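Local coordinates for chromosome partition protein Smc (Pyrococcus furiosus, PDB 3KTA) that binds and hydrolyses ATP in an ABC-type head to which its N-terminal part contributes, and is probably required for chromosome condensation and partitioning, at residues A[43-51]-A[79-87]. Sequence-based numbering, arbitrary orientation.
Sequences GDAILFVLG and YAEVAIYFN
Val82 meets Ala45, Phe48 and Val49 of the helix at once. Its CG1 lies 3.6 Å from Val49 CB and its CG2 comes 3.6 Å from Phe48 CD2, while Ala45 CB lies against both methyls. Val49 straddles the strand's next inward residue: its CG1 and CG2 are both 3.7 Å from Ile84 CG2. Val49 CG2 also reaches down to the backbone, 3.4 Å from Val82 O. With CG anti to the backbone N (chi1 175°), the Phe48 ring brings its CD2 corner against Val82, with Val82 CB in the ring plane. Cutting the ring back to an alanine here is likely to leave a gap beside Val82 CG2 and take from Met58 and Val106 the ring they also touch. Past the helix end, Leu50 CD2 meets the edge of the Phe86 ring, 4.2 Å from CZ, and Gly51 closes a Schellman motif. No hydrogen bond joins the two segments; apolar side chains fill the interface. The axes of 43-49 and 80-87 cross at -86°, almost perpendicular. The helix is the one that follows the Walker A P-loop, here laid across the antiparallel sheet of an SMC-type ABC ATPase head.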
loop_
_atom_site.group_PDB
_atom_site.type_symbol
_atom_site.label_atom_id
_atom_site.label_comp_id
_atom_site.label_asym_id
_atom_site.label_seq_id
_atom_site.Cartn_x
_atom_site.Cartn_y
_atom_site.Cartn_z
ATOM N N GLY A 43 3.599 -2.323 -8.070
ATOM C CA GLY A 43 2.471 -1.638 -7.481
ATOM C C GLY A 43 1.510 -1.145 -8.542
ATOM O O GLY A 43 0.297 -1.221 -8.364
ATOM N N ASP A 44 2.041 -0.630 -9.651
ATOM C CA ASP A 44 1.157 -0.123 -10.695
ATOM C C ASP A 44 0.350 -1.254 -11.337
ATOM O O ASP A 44 -0.793 -1.034 -11.762
ATOM C CB ASP A 44 1.946 0.645 -11.762
ATOM C CG ASP A 44 2.572 1.909 -11.216
ATOM O OD1 ASP A 44 2.004 2.481 -10.261
ATOM O OD2 ASP A 44 3.629 2.318 -11.740
ATOM N N ALA A 45 0.933 -2.451 -11.384
ATOM C CA ALA A 45 0.217 -3.627 -11.900
ATOM C C ALA A 45 -0.999 -3.919 -11.032
ATOM O O ALA A 45 -2.066 -4.282 -11.536
ATOM C CB ALA A 45 1.146 -4.838 -11.978
ATOM N N ILE A 46 -0.851 -3.742 -9.727
ATOM C CA ILE A 46 -1.965 -3.925 -8.802
ATOM C C ILE A 46 -3.043 -2.854 -9.002
ATOM O O ILE A 46 -4.225 -3.177 -9.099
ATOM C CB ILE A 46 -1.478 -3.958 -7.347
ATOM C CG1 ILE A 46 -0.538 -5.153 -7.153
ATOM C CG2 ILE A 46 -2.682 -3.981 -6.375
ATOM C CD1 ILE A 46 0.191 -5.144 -5.814
ATOM N N LEU A 47 -2.641 -1.586 -9.075
ATOM C CA LEU A 47 -3.596 -0.515 -9.352
ATOM C C LEU A 47 -4.375 -0.798 -10.643
ATOM O O LEU A 47 -5.606 -0.600 -10.720
ATOM C CB LEU A 47 -2.860 0.820 -9.514
ATOM C CG LEU A 47 -2.206 1.374 -8.249
ATOM C CD1 LEU A 47 -1.520 2.703 -8.556
ATOM C CD2 LEU A 47 -3.236 1.549 -7.169
ATOM N N PHE A 48 -3.644 -1.250 -11.658
ATOM C CA PHE A 48 -4.215 -1.476 -12.988
ATOM C C PHE A 48 -5.255 -2.585 -12.979
ATOM O O PHE A 48 -6.386 -2.401 -13.451
ATOM C CB PHE A 48 -3.082 -1.828 -13.951
ATOM C CG PHE A 48 -3.538 -2.209 -15.328
ATOM C CD1 PHE A 48 -3.964 -1.243 -16.220
ATOM C CD2 PHE A 48 -3.493 -3.531 -15.738
ATOM C CE1 PHE A 48 -4.364 -1.601 -17.513
ATOM C CE2 PHE A 48 -3.879 -3.889 -17.023
ATOM C CZ PHE A 48 -4.310 -2.919 -17.901
ATOM N N VAL A 49 -4.877 -3.737 -12.435
ATOM C CA VAL A 49 -5.767 -4.901 -12.487
ATOM C C VAL A 49 -7.002 -4.719 -11.604
ATOM O O VAL A 49 -8.049 -5.324 -11.863
ATOM C CB VAL A 49 -5.008 -6.206 -12.148
ATOM C CG1 VAL A 49 -4.640 -6.254 -10.664
ATOM C CG2 VAL A 49 -5.842 -7.425 -12.570
ATOM N N LEU A 50 -6.903 -3.859 -10.590
ATOM C CA LEU A 50 -8.031 -3.586 -9.699
ATOM C C LEU A 50 -8.910 -2.453 -10.223
ATOM O O LEU A 50 -9.793 -1.951 -9.519
ATOM C CB LEU A 50 -7.545 -3.272 -8.278
ATOM C CG LEU A 50 -6.763 -4.399 -7.606
ATOM C CD1 LEU A 50 -6.360 -3.997 -6.180
ATOM C CD2 LEU A 50 -7.541 -5.708 -7.611
ATOM N N GLY A 51 -8.648 -2.039 -11.457
ATOM C CA GLY A 51 -9.585 -1.177 -12.165
ATOM C C GLY A 51 -9.202 0.280 -12.269
ATOM O O GLY A 51 -10.031 1.114 -12.642
ATOM N N TYR A 79 -0.441 -5.546 -26.397
ATOM C CA TYR A 79 -1.296 -5.011 -25.339
ATOM C C TYR A 79 -0.580 -5.246 -24.014
ATOM O O TYR A 79 0.441 -5.917 -23.981
ATOM C CB TYR A 79 -2.626 -5.747 -25.309
ATOM C CG TYR A 79 -2.446 -7.237 -25.301
ATOM C CD1 TYR A 79 -2.621 -7.980 -26.457
ATOM C CD2 TYR A 79 -2.069 -7.905 -24.143
ATOM C CE1 TYR A 79 -2.450 -9.339 -26.455
ATOM C CE2 TYR A 79 -1.891 -9.259 -24.133
ATOM C CZ TYR A 79 -2.083 -9.977 -25.294
ATOM O OH TYR A 79 -1.895 -11.333 -25.287
ATOM N N ALA A 80 -1.137 -4.710 -22.935
ATOM C CA ALA A 80 -0.633 -4.990 -21.588
ATOM C C ALA A 80 -1.688 -5.776 -20.822
ATOM O O ALA A 80 -2.868 -5.445 -20.863
ATOM C CB ALA A 80 -0.303 -3.695 -20.866
ATOM N N GLU A 81 -1.260 -6.815 -20.120
ATOM C CA GLU A 81 -2.192 -7.613 -19.338
ATOM C C GLU A 81 -1.667 -7.934 -17.940
ATOM O O GLU A 81 -0.504 -8.288 -17.769
ATOM C CB GLU A 81 -2.502 -8.906 -20.077
ATOM C CG GLU A 81 -3.399 -9.864 -19.316
ATOM C CD GLU A 81 -3.750 -11.073 -20.154
ATOM O OE1 GLU A 81 -4.543 -10.920 -21.105
ATOM O OE2 GLU A 81 -3.231 -12.166 -19.865
ATOM N N VAL A 82 -2.542 -7.823 -16.947
ATOM C CA VAL A 82 -2.212 -8.250 -15.593
ATOM C C VAL A 82 -3.299 -9.189 -15.098
ATOM O O VAL A 82 -4.491 -8.917 -15.284
ATOM C CB VAL A 82 -2.098 -7.047 -14.637
ATOM C CG1 VAL A 82 -1.778 -7.508 -13.207
ATOM C CG2 VAL A 82 -1.008 -6.093 -15.137
ATOM N N ALA A 83 -2.876 -10.299 -14.501
ATOM C CA ALA A 83 -3.792 -11.171 -13.780
ATOM C C ALA A 83 -3.410 -11.177 -12.308
ATOM O O ALA A 83 -2.228 -11.262 -11.963
ATOM C CB ALA A 83 -3.753 -12.582 -14.342
ATOM N N ILE A 84 -4.409 -11.076 -11.438
ATOM C CA ILE A 84 -4.170 -11.130 -10.009
ATOM C C ILE A 84 -4.930 -12.326 -9.419
ATOM O O ILE A 84 -6.107 -12.550 -9.743
ATOM C CB ILE A 84 -4.536 -9.785 -9.323
ATOM C CG1 ILE A 84 -4.096 -9.796 -7.851
ATOM C CG2 ILE A 84 -6.051 -9.469 -9.471
ATOM C CD1 ILE A 84 -4.168 -8.414 -7.191
ATOM N N TYR A 85 -4.239 -13.125 -8.617
ATOM C CA TYR A 85 -4.823 -14.343 -8.035
ATOM C C TYR A 85 -5.027 -14.130 -6.535
ATOM O O TYR A 85 -4.053 -13.966 -5.782
ATOM C CB TYR A 85 -3.901 -15.545 -8.292
ATOM C CG TYR A 85 -3.798 -15.921 -9.757
ATOM C CD1 TYR A 85 -3.136 -15.102 -10.659
ATOM C CD2 TYR A 85 -4.386 -17.076 -10.236
ATOM C CE1 TYR A 85 -3.047 -15.429 -12.010
ATOM C CE2 TYR A 85 -4.307 -17.414 -11.585
ATOM C CZ TYR A 85 -3.639 -16.585 -12.465
ATOM O OH TYR A 85 -3.554 -16.919 -13.806
ATOM N N PHE A 86 -6.287 -14.106 -6.098
ATOM C CA PHE A 86 -6.585 -13.963 -4.678
ATOM C C PHE A 86 -6.914 -15.303 -4.049
ATOM O O PHE A 86 -7.723 -16.074 -4.581
ATOM C CB PHE A 86 -7.785 -13.051 -4.458
ATOM C CG PHE A 86 -7.492 -11.598 -4.628
ATOM C CD1 PHE A 86 -7.788 -10.953 -5.828
ATOM C CD2 PHE A 86 -6.947 -10.863 -3.581
ATOM C CE1 PHE A 86 -7.533 -9.595 -5.988
ATOM C CE2 PHE A 86 -6.697 -9.501 -3.732
ATOM C CZ PHE A 86 -6.981 -8.877 -4.930
ATOM N N ASN A 87 -6.334 -15.566 -2.888
ATOM C CA ASN A 87 -6.873 -16.617 -2.041
ATOM C C ASN A 87 -8.170 -16.129 -1.385
ATOM O O ASN A 87 -8.199 -15.067 -0.763
ATOM C CB ASN A 87 -5.848 -17.030 -0.985
ATOM C CG ASN A 87 -6.331 -18.184 -0.145
ATOM O OD1 ASN A 87 -7.301 -18.055 0.589
ATOM N ND2 ASN A 87 -5.649 -19.320 -0.246
#